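PDB 2INV: inulin fructotransferase from Bacillus sp. snu-7, which cleaves inulin by intramolecular fructosyl transfer, releasing difructose anhydride, and is classed as a lyase with a right-handed parallel beta-helix fold. Local coordinates for residues Cys265-Asn270 / Asn289-Asn294; Phe125-Ala130 / Ile164-Asp169; Val37-Ile42 / Thr71-Asp76; Tyr15-Trp20 / Ile61-Asp66. One frame throughout, in Å; residues are numbered along the deposited sequence.

All four contacts belong to one right-handed parallel beta-helix and follow its coils from the N-terminal end. Interactions 3 and 4 alternate along the chain and lie together at that end, their centres about 14 Å apart, helix 30-48 following strand 14-16 and preceding strand 58-62 in the chain. Interaction 2 comes next, about 12 Å from interaction 3 between centres; the two touch because 73-75 and 123-127 are neighbouring strands of the beta-helix. Interaction 1 is last, beyond the chain's centre, its own centre about 38 Å and 40 Å from those of interactions 3 and 4. Capping helix and coils thus form one continuous stack, and contacts 1, 2 and 4 reach other subunits of the trimer.

Interaction 1. Residues Cys265-Asn270 / Asn289-Asn294; sequences CSVTSN and NLITAN
The carbonyl O of Val-267 is held by two donors that arrive from opposite faces of its plane. Thr-292 N, the regular strand partner, lies 3.1 Å from Val-267 O, and Asn-294 ND2 sits closer, 2.7 Å from the same oxygen. The hydrogen bond from ND2 is almost straight (177° at the hydrogen), yet ND2 stands well above the carbonyl plane. The other half of that amide works too: Asn-294 OD1 accepts from Asn-270 N at 3.0 Å and from Asn-270 ND2 at 3.1 Å. The two amides lie side by side with their planes only 8° apart. This is an asparagine ladder, a stack of equivalent asparagines on successive coils of a parallel beta-helix; Asn-270 carries it back to Asn-247 and Val-244, and Asn-332 carries it on. An alanine in place of Asn-294 would probably cost Asn-270 N and ND2 their shared acceptor, interrupt the ladder here and take one of two donors from Val-267 O. At the other end, Asn-289 OD1 meets Cys-265 N at 2.6 Å, with CG anti to the carbonyl carbon and beside its own backbone N (chi1 -56°). Strands 266-268 and 290-292 run parallel and in register between these amides. Toward the interior of the coil, Ile-291 CD1 packs on Val-267 CB at 3.7 Å; toward the subunit interface, Thr-292 CG2 lies 3.5 Å from Thr-268 OG1. The hydroxyl of Thr-292 bonds Asp-331 of the second subunit, and Ser-269 OG meets its copies in both other subunits.

Interaction 2. Residues Phe125-Ala130 / Ile164-Asp169; sequences FLVKRA and IEVASD
Val-127 and Val-166 stack side by side, with Val-166 CG2 lying 3.9 Å from Val-127 CB. In both valines CG2 is anti to the carbonyl carbon, so the branches repeat in parallel; Val-166 CG2 lies against CB and CG2 of Val-127. They form one step of an aliphatic stack inside the right-handed parallel beta-helix, where like residues of successive coils lie one over the next, and Phe-173 packs against both. One pair back, Ile-164 CG1 meets Phe-125 CB at 4.3 Å, while the phenyl ring leads off from strand 162-166. The other face carries Leu-126 and Glu-165: Leu-126 CD1 rests 3.8 Å from Glu-165 CG, so the glutamate presents its methylene chain here, while its OE1 accepts from Gln-123 NE2. Between the faces runs the parallel ladder: Glu-165 N bonds Phe-125 O, and Glu-165 O takes Val-127 N at 2.9 Å. Ala-167 N closes it on Val-127 O with a more bent bond, 142° at the hydrogen. Beyond that point the regular backbone pairing stops, Lys-128 lying opposite Ser-168, and a side chain takes over as acceptor, Ser-168 OG receiving Arg-129 N. An alanine at Ser-168 would probably leave this backbone N-H without its acceptor and set the chain around Arg-129 freer to move. The Ser-168 hydroxyl oxygen lies 3.1 Å from Arg-129 N and also 3.2 Å from Lys-128 CB.

Interaction 3. Residues Val37-Ile42 / Thr71-Asp76; sequences VINDII and TQVVVD
Asn-39 reaches from helix 30-48 to the backbone at the start of strand 73-75, bonding Gln-72 and Val-74 through both ends of one amide. The helix covers the N-terminal end of the right-handed parallel beta-helix, beside a strand that pairs on its other side with 123-127. Asn-39 thus probably stands in for the backbone of a preceding strand. Its OD1 accepts from Val-74 N at 3.2 Å, the donor lying in the carbonyl plane on a lone pair. Its ND2 gives a nearly straight bond to Gln-72 O at 2.9 Å (171° at the hydrogen), although ND2 stands 41° out of that carbonyl's plane. Two bonds to successive peptides fix the rotation of the amide and satisfy one donor and one acceptor of the strand edge. Nearby polar ends have partners beyond the two segments: Thr-71 OG1 bonds Asp-33 on the same helix, and Asp-76 OD2 forms a salt bridge with Lys-46. Below the amide, apolar groups fill the interface. Ile-38 crosses Val-73 at about a right angle, its CG2 being 3.8 Å from Val-73 CG1. Ile-42 has CG1 anti to the carbonyl carbon (chi1 -65°) and extends onward, which carries CD1 to 3.9 Å from Val-73 CG1 and near Val-75. Its shorter branch, CG2, ends 3.6 Å from Asp-76 OD1.

Interaction 4. Residues Tyr15-Trp20 / Ile61-Asp66; sequences YDVTTW and IIPPGD
Strands 14-16 and 58-62 run parallel where they meet, with Asp-16 and Ile-61 as the bridged pair, and form the first strand pairing at the N-terminal end of the right-handed parallel beta-helix. Ile-61 is gripped on both sides of its own CA: its N donates to Tyr-15 O at 2.8 Å, and its O accepts Val-17 N at 2.9 Å. Past this bridge the chain bends, because residues 17-19 take up helical backbone angles, and the segments separate. An Asx turn shapes the bend. Asp-16 OD1 accepts from both Thr-18 N and Thr-18 OG1, the amide nearly along the C-O axis and the hydroxyl from above the carboxylate plane. With CG anti to its backbone N (chi1 172°), the carboxylate comes obliquely against the CG-CD side of Pro-63, OD2 lying 3.2 Å from Pro-63 CG. The CG2 methyl of Thr-18 touches the same ring at CG and CB. On the inner side Val-17 is wedged against the Ile-62 and Pro-63 pair, with CG2 turned between its backbone N and carbonyl carbon; this methyl is 4.0 Å from Ile-62 CG2. Tyr-15 leaves the pair and packs on helix 30-48, its hydroxyl bonded to Asp-44 and Arg-48. Across the trimer, Thr-18 packs on Pro-12 of the third subunit and Ile-61 on Phe-85 of the second. Pro-63 CD lies 3.8 Å from Val-17 CG2.

Interaction 1. Residues Cys265-Asn270 / Asn289-Asn294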
# COMPACT_ATOMS: atom_id res chain seq x y z
N CYS A 265 1.12 3.79 -18.12
CA CYS A 265 1.41 3.82 -16.69
C CYS A 265 0.13 4.22 -15.99
O CYS A 265 -0.86 4.57 -16.66
CB CYS A 265 2.53 4.81 -16.37
SG CYS A 265 4.11 4.42 -17.15
N SER A 266 0.13 4.19 -14.66
CA SER A 266 -1.07 4.55 -13.92
C SER A 266 -0.78 5.34 -12.66
O SER A 266 0.05 4.93 -11.83
CB SER A 266 -1.87 3.29 -13.57
OG SER A 266 -2.97 3.61 -12.74
N VAL A 267 -1.47 6.47 -12.52
CA VAL A 267 -1.32 7.32 -11.35
C VAL A 267 -2.71 7.41 -10.74
O VAL A 267 -3.55 8.20 -11.18
CB VAL A 267 -0.79 8.70 -11.76
CG1 VAL A 267 -0.69 9.61 -10.55
CG2 VAL A 267 0.59 8.55 -12.40
N THR A 268 -2.93 6.60 -9.71
CA THR A 268 -4.22 6.49 -9.06
C THR A 268 -4.19 6.49 -7.53
O THR A 268 -3.23 6.02 -6.92
CB THR A 268 -4.89 5.18 -9.49
OG1 THR A 268 -4.81 5.05 -10.91
CG2 THR A 268 -6.34 5.15 -9.04
N SER A 269 -5.26 7.01 -6.93
CA SER A 269 -5.40 7.02 -5.47
C SER A 269 -4.25 7.74 -4.76
O SER A 269 -3.66 7.21 -3.83
CB SER A 269 -5.48 5.58 -4.96
OG SER A 269 -6.53 4.88 -5.61
N ASN A 270 -3.94 8.96 -5.20
CA ASN A 270 -2.87 9.74 -4.60
C ASN A 270 -3.37 11.08 -4.10
O ASN A 270 -4.42 11.57 -4.52
CB ASN A 270 -1.74 9.98 -5.61
CG ASN A 270 -1.06 8.70 -6.05
OD1 ASN A 270 -0.29 8.10 -5.30
ND2 ASN A 270 -1.35 8.28 -7.27
N ASN A 289 -2.00 6.48 -20.67
CA ASN A 289 -1.85 6.47 -19.23
C ASN A 289 -3.14 6.80 -18.50
O ASN A 289 -3.98 7.55 -18.99
CB ASN A 289 -0.75 7.44 -18.81
CG ASN A 289 0.56 7.16 -19.50
OD1 ASN A 289 1.28 6.22 -19.15
ND2 ASN A 289 0.88 7.96 -20.52
N LEU A 290 -3.28 6.20 -17.31
CA LEU A 290 -4.45 6.39 -16.48
C LEU A 290 -4.14 7.27 -15.27
O LEU A 290 -3.29 6.92 -14.44
CB LEU A 290 -4.96 5.03 -16.03
CG LEU A 290 -6.16 4.96 -15.08
CD1 LEU A 290 -7.40 5.53 -15.75
CD2 LEU A 290 -6.39 3.51 -14.67
N ILE A 291 -4.81 8.41 -15.20
CA ILE A 291 -4.65 9.36 -14.10
C ILE A 291 -6.05 9.46 -13.53
O ILE A 291 -6.89 10.19 -14.06
CB ILE A 291 -4.22 10.73 -14.62
CG1 ILE A 291 -3.09 10.56 -15.64
CG2 ILE A 291 -3.77 11.60 -13.45
CD1 ILE A 291 -1.82 10.04 -15.04
N THR A 292 -6.30 8.75 -12.44
CA THR A 292 -7.64 8.74 -11.88
C THR A 292 -7.68 8.61 -10.37
O THR A 292 -6.71 8.16 -9.75
CB THR A 292 -8.43 7.58 -12.51
OG1 THR A 292 -9.82 7.71 -12.22
CG2 THR A 292 -7.92 6.24 -11.99
N ALA A 293 -8.81 9.01 -9.79
CA ALA A 293 -9.01 8.93 -8.34
C ALA A 293 -7.93 9.64 -7.52
O ALA A 293 -7.54 9.15 -6.46
CB ALA A 293 -9.09 7.47 -7.92
N ASN A 294 -7.47 10.79 -8.00
CA ASN A 294 -6.44 11.55 -7.29
C ASN A 294 -7.01 12.87 -6.79
O ASN A 294 -7.89 13.46 -7.42
CB ASN A 294 -5.27 11.87 -8.22
CG ASN A 294 -4.57 10.64 -8.73
OD1 ASN A 294 -3.87 9.94 -7.99
ND2 ASN A 294 -4.76 10.36 -10.02
O HOH W 1 -6.72 10.08 -3.87

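Interaction 2. Residues Phe125-Ala130 / Ile164-Asp169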
# COMPACT_ATOMS: atom_id res chain seq x y z
N PHE A 125 25.62 6.35 -1.80
CA PHE A 125 25.58 4.99 -2.29
C PHE A 125 25.41 4.99 -3.80
O PHE A 125 24.47 5.58 -4.33
CB PHE A 125 24.44 4.20 -1.63
CG PHE A 125 24.64 3.98 -0.16
CD1 PHE A 125 24.16 4.89 0.77
CD2 PHE A 125 25.37 2.89 0.29
CE1 PHE A 125 24.40 4.71 2.13
CE2 PHE A 125 25.61 2.70 1.64
CZ PHE A 125 25.12 3.62 2.57
N LEU A 126 26.34 4.33 -4.48
CA LEU A 126 26.28 4.23 -5.93
C LEU A 126 26.30 2.76 -6.28
O LEU A 126 27.31 2.07 -6.11
CB LEU A 126 27.47 4.95 -6.57
CG LEU A 126 27.51 4.92 -8.10
CD1 LEU A 126 26.22 5.49 -8.68
CD2 LEU A 126 28.71 5.73 -8.57
N VAL A 127 25.15 2.30 -6.75
CA VAL A 127 24.95 0.92 -7.12
C VAL A 127 25.23 0.75 -8.61
O VAL A 127 24.54 1.35 -9.45
CB VAL A 127 23.51 0.51 -6.82
CG1 VAL A 127 23.32 -0.97 -7.03
CG2 VAL A 127 23.16 0.92 -5.40
N LYS A 128 26.23 -0.05 -8.94
CA LYS A 128 26.55 -0.26 -10.34
C LYS A 128 27.49 -1.41 -10.53
O LYS A 128 28.32 -1.72 -9.68
CB LYS A 128 27.16 1.01 -10.94
CG LYS A 128 28.47 1.42 -10.28
CD LYS A 128 29.04 2.67 -10.97
CE LYS A 128 30.39 3.03 -10.36
NZ LYS A 128 31.05 4.14 -11.10
N ARG A 129 27.35 -2.07 -11.67
CA ARG A 129 28.23 -3.17 -11.97
C ARG A 129 28.35 -3.37 -13.45
O ARG A 129 27.41 -3.08 -14.22
CB ARG A 129 27.76 -4.47 -11.33
CG ARG A 129 28.79 -5.58 -11.44
CD ARG A 129 28.36 -6.83 -10.73
NE ARG A 129 27.20 -7.45 -11.35
CZ ARG A 129 26.59 -8.53 -10.87
NH1 ARG A 129 27.03 -9.11 -9.77
NH2 ARG A 129 25.53 -9.03 -11.49
N ALA A 130 29.52 -3.83 -13.85
CA ALA A 130 29.78 -4.07 -15.25
C ALA A 130 29.58 -5.55 -15.45
O ALA A 130 29.37 -6.32 -14.51
CB ALA A 130 31.20 -3.70 -15.58
N ILE A 164 21.01 7.83 -2.69
CA ILE A 164 21.15 6.50 -3.26
C ILE A 164 20.96 6.60 -4.76
O ILE A 164 19.94 7.12 -5.22
CB ILE A 164 20.09 5.53 -2.70
CG1 ILE A 164 20.35 5.28 -1.22
CG2 ILE A 164 20.12 4.21 -3.47
CD1 ILE A 164 19.26 4.46 -0.53
N GLU A 165 21.93 6.13 -5.53
CA GLU A 165 21.81 6.19 -6.97
C GLU A 165 22.15 4.87 -7.63
O GLU A 165 23.23 4.30 -7.42
CB GLU A 165 22.69 7.29 -7.56
CG GLU A 165 22.86 7.16 -9.06
CD GLU A 165 23.25 8.45 -9.74
OE1 GLU A 165 23.83 9.33 -9.07
OE2 GLU A 165 22.94 8.59 -10.94
N VAL A 166 21.21 4.37 -8.42
CA VAL A 166 21.38 3.10 -9.12
C VAL A 166 21.62 3.42 -10.59
O VAL A 166 20.66 3.68 -11.34
CB VAL A 166 20.14 2.22 -8.96
CG1 VAL A 166 20.32 0.93 -9.72
CG2 VAL A 166 19.91 1.94 -7.48
N ALA A 167 22.88 3.38 -11.01
CA ALA A 167 23.24 3.70 -12.38
C ALA A 167 23.19 2.57 -13.42
O ALA A 167 23.14 2.84 -14.62
CB ALA A 167 24.62 4.34 -12.39
N SER A 168 23.22 1.31 -12.98
CA SER A 168 23.17 0.20 -13.94
C SER A 168 21.78 -0.42 -13.94
O SER A 168 21.05 -0.31 -12.95
CB SER A 168 24.21 -0.86 -13.58
OG SER A 168 25.49 -0.28 -13.39
N ASP A 169 21.42 -1.08 -15.03
CA ASP A 169 20.11 -1.71 -15.10
C ASP A 169 20.01 -2.67 -13.94
O ASP A 169 20.94 -3.43 -13.65
CB ASP A 169 19.91 -2.39 -16.44
CG ASP A 169 19.92 -1.40 -17.59
OD1 ASP A 169 19.82 -0.18 -17.32
OD2 ASP A 169 20.03 -1.83 -18.76

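Interaction 3. Residues Val37-Ile42 / Thr71-Asp76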
# COMPACT_ATOMS: atom_id res chain seq x y z
N VAL A 37 33.82 2.14 6.01
CA VAL A 37 33.45 0.90 6.69
C VAL A 37 32.66 -0.03 5.79
O VAL A 37 32.98 -1.21 5.67
CB VAL A 37 32.62 1.20 7.95
CG1 VAL A 37 32.25 -0.09 8.65
CG2 VAL A 37 33.40 2.11 8.88
N ILE A 38 31.61 0.49 5.16
CA ILE A 38 30.78 -0.33 4.30
C ILE A 38 31.57 -0.81 3.09
O ILE A 38 31.43 -1.96 2.67
CB ILE A 38 29.52 0.43 3.84
CG1 ILE A 38 28.72 0.85 5.08
CG2 ILE A 38 28.67 -0.46 2.95
CD1 ILE A 38 27.48 1.67 4.77
N ASN A 39 32.41 0.04 2.52
CA ASN A 39 33.20 -0.41 1.37
C ASN A 39 34.10 -1.58 1.78
O ASN A 39 34.29 -2.51 1.01
CB ASN A 39 34.03 0.73 0.78
CG ASN A 39 33.22 1.63 -0.14
OD1 ASN A 39 32.35 1.16 -0.88
ND2 ASN A 39 33.51 2.93 -0.12
N ASP A 40 34.63 -1.54 3.01
CA ASP A 40 35.48 -2.65 3.45
C ASP A 40 34.63 -3.89 3.68
O ASP A 40 35.11 -5.00 3.47
CB ASP A 40 36.26 -2.30 4.72
CG ASP A 40 37.36 -3.31 5.02
OD1 ASP A 40 38.31 -3.43 4.22
OD2 ASP A 40 37.29 -3.99 6.07
N ILE A 41 33.39 -3.71 4.12
CA ILE A 41 32.53 -4.87 4.33
C ILE A 41 32.21 -5.51 2.99
O ILE A 41 32.33 -6.72 2.83
CB ILE A 41 31.20 -4.50 5.04
CG1 ILE A 41 31.46 -4.19 6.51
CG2 ILE A 41 30.23 -5.67 4.92
CD1 ILE A 41 30.30 -3.52 7.21
N ILE A 42 31.83 -4.71 2.00
CA ILE A 42 31.52 -5.24 0.68
C ILE A 42 32.75 -5.94 0.13
O ILE A 42 32.64 -6.94 -0.59
CB ILE A 42 31.10 -4.14 -0.32
CG1 ILE A 42 29.78 -3.51 0.13
CG2 ILE A 42 30.94 -4.74 -1.72
CD1 ILE A 42 29.37 -2.29 -0.68
N THR A 71 33.36 8.94 2.45
CA THR A 71 33.66 8.10 1.28
C THR A 71 32.46 7.42 0.62
O THR A 71 31.73 6.65 1.25
CB THR A 71 34.67 6.99 1.64
OG1 THR A 71 35.85 7.58 2.19
CG2 THR A 71 35.05 6.20 0.40
N GLN A 72 32.29 7.68 -0.67
CA GLN A 72 31.19 7.12 -1.46
C GLN A 72 31.20 5.60 -1.49
O GLN A 72 32.24 4.98 -1.75
CB GLN A 72 31.25 7.64 -2.91
CG GLN A 72 30.34 6.90 -3.89
CD GLN A 72 30.65 7.22 -5.34
OE1 GLN A 72 31.57 6.65 -5.93
NE2 GLN A 72 29.88 8.14 -5.92
N VAL A 73 30.05 4.99 -1.22
CA VAL A 73 29.95 3.53 -1.21
C VAL A 73 29.52 3.00 -2.56
O VAL A 73 28.47 3.39 -3.09
CB VAL A 73 28.92 3.03 -0.18
CG1 VAL A 73 28.81 1.51 -0.26
CG2 VAL A 73 29.33 3.45 1.21
N VAL A 74 30.32 2.10 -3.11
CA VAL A 74 30.00 1.50 -4.40
C VAL A 74 29.47 0.11 -4.13
O VAL A 74 30.17 -0.76 -3.62
CB VAL A 74 31.25 1.46 -5.29
CG1 VAL A 74 30.98 0.67 -6.55
CG2 VAL A 74 31.67 2.88 -5.65
N VAL A 75 28.20 -0.08 -4.46
CA VAL A 75 27.53 -1.35 -4.25
C VAL A 75 27.49 -2.12 -5.55
O VAL A 75 26.81 -1.75 -6.50
CB VAL A 75 26.09 -1.14 -3.72
CG1 VAL A 75 25.41 -2.48 -3.53
CG2 VAL A 75 26.15 -0.37 -2.41
N ASP A 76 28.23 -3.22 -5.57
CA ASP A 76 28.29 -4.06 -6.76
C ASP A 76 28.01 -5.53 -6.49
O ASP A 76 28.48 -6.39 -7.21
CB ASP A 76 29.66 -3.89 -7.43
CG ASP A 76 30.79 -4.35 -6.55
OD1 ASP A 76 30.64 -4.33 -5.31
OD2 ASP A 76 31.86 -4.70 -7.09

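Interaction 4. Residues Tyr15-Trp20 / Ile61-Asp66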
# COMPACT_ATOMS: atom_id res chain seq x y z
N TYR A 15 26.54 -8.22 9.01
CA TYR A 15 27.52 -7.34 9.64
C TYR A 15 26.77 -6.22 10.36
O TYR A 15 25.63 -5.89 10.01
CB TYR A 15 28.44 -6.67 8.61
CG TYR A 15 29.16 -7.58 7.62
CD1 TYR A 15 28.47 -8.22 6.60
CD2 TYR A 15 30.55 -7.72 7.67
CE1 TYR A 15 29.13 -8.98 5.65
CE2 TYR A 15 31.23 -8.49 6.71
CZ TYR A 15 30.52 -9.11 5.71
OH TYR A 15 31.17 -9.86 4.76
N ASP A 16 27.41 -5.63 11.36
CA ASP A 16 26.85 -4.52 12.12
C ASP A 16 27.92 -3.46 11.84
O ASP A 16 29.09 -3.69 12.13
CB ASP A 16 26.84 -4.84 13.61
CG ASP A 16 26.46 -3.65 14.48
OD1 ASP A 16 27.06 -2.57 14.30
OD2 ASP A 16 25.57 -3.79 15.35
N VAL A 17 27.56 -2.32 11.27
CA VAL A 17 28.61 -1.35 10.97
C VAL A 17 29.47 -0.92 12.16
O VAL A 17 30.64 -0.60 11.97
CB VAL A 17 28.08 -0.08 10.24
CG1 VAL A 17 27.59 -0.43 8.85
CG2 VAL A 17 26.98 0.59 11.05
N THR A 18 28.92 -0.95 13.37
CA THR A 18 29.71 -0.52 14.54
C THR A 18 30.76 -1.50 15.09
O THR A 18 31.67 -1.06 15.79
CB THR A 18 28.78 -0.11 15.72
OG1 THR A 18 28.17 -1.27 16.28
CG2 THR A 18 27.69 0.85 15.23
N THR A 19 30.65 -2.79 14.79
CA THR A 19 31.61 -3.77 15.32
C THR A 19 32.73 -4.14 14.36
O THR A 19 33.72 -4.76 14.75
CB THR A 19 30.94 -5.11 15.65
OG1 THR A 19 30.28 -5.61 14.49
CG2 THR A 19 29.95 -4.96 16.78
N TRP A 20 32.56 -3.77 13.10
CA TRP A 20 33.52 -4.14 12.08
C TRP A 20 34.72 -3.21 11.88
O TRP A 20 34.57 -2.08 11.40
CB TRP A 20 32.74 -4.33 10.78
CG TRP A 20 33.59 -4.60 9.63
CD1 TRP A 20 34.21 -3.68 8.85
CD2 TRP A 20 33.96 -5.88 9.12
NE1 TRP A 20 34.94 -4.30 7.88
CE2 TRP A 20 34.81 -5.66 8.02
CE3 TRP A 20 33.66 -7.20 9.50
CZ2 TRP A 20 35.36 -6.70 7.28
CZ3 TRP A 20 34.20 -8.24 8.76
CH2 TRP A 20 35.05 -7.98 7.66
N ILE A 61 23.82 -4.15 8.82
CA ILE A 61 22.93 -3.50 9.78
C ILE A 61 23.51 -2.18 10.29
O ILE A 61 24.69 -2.13 10.65
CB ILE A 61 22.69 -4.41 11.00
CG1 ILE A 61 22.15 -5.76 10.55
CG2 ILE A 61 21.77 -3.73 11.99
CD1 ILE A 61 20.89 -5.69 9.72
N ILE A 62 22.69 -1.13 10.32
CA ILE A 62 23.19 0.15 10.82
C ILE A 62 22.44 0.55 12.09
O ILE A 62 21.32 1.05 12.04
CB ILE A 62 23.04 1.26 9.76
CG1 ILE A 62 23.80 0.87 8.49
CG2 ILE A 62 23.61 2.58 10.30
CD1 ILE A 62 23.47 1.71 7.27
N PRO A 63 23.05 0.30 13.26
CA PRO A 63 22.53 0.60 14.60
C PRO A 63 22.09 2.06 14.79
O PRO A 63 22.54 2.95 14.07
CB PRO A 63 23.70 0.25 15.50
CG PRO A 63 24.23 -0.97 14.85
CD PRO A 63 24.20 -0.63 13.36
N PRO A 64 21.18 2.31 15.73
CA PRO A 64 20.74 3.69 15.97
C PRO A 64 21.97 4.55 16.22
O PRO A 64 22.78 4.22 17.08
CB PRO A 64 19.86 3.56 17.21
CG PRO A 64 19.18 2.26 16.96
CD PRO A 64 20.28 1.36 16.41
N GLY A 65 22.11 5.65 15.50
CA GLY A 65 23.27 6.49 15.72
C GLY A 65 23.58 7.55 14.69
O GLY A 65 22.97 7.62 13.63
N ASP A 66 24.55 8.39 15.04
CA ASP A 66 25.02 9.47 14.18
C ASP A 66 26.29 9.01 13.47
O ASP A 66 27.31 8.77 14.12
CB ASP A 66 25.31 10.73 15.00
CG ASP A 66 24.05 11.36 15.57
OD1 ASP A 66 23.00 11.31 14.90
OD2 ASP A 66 24.12 11.94 16.68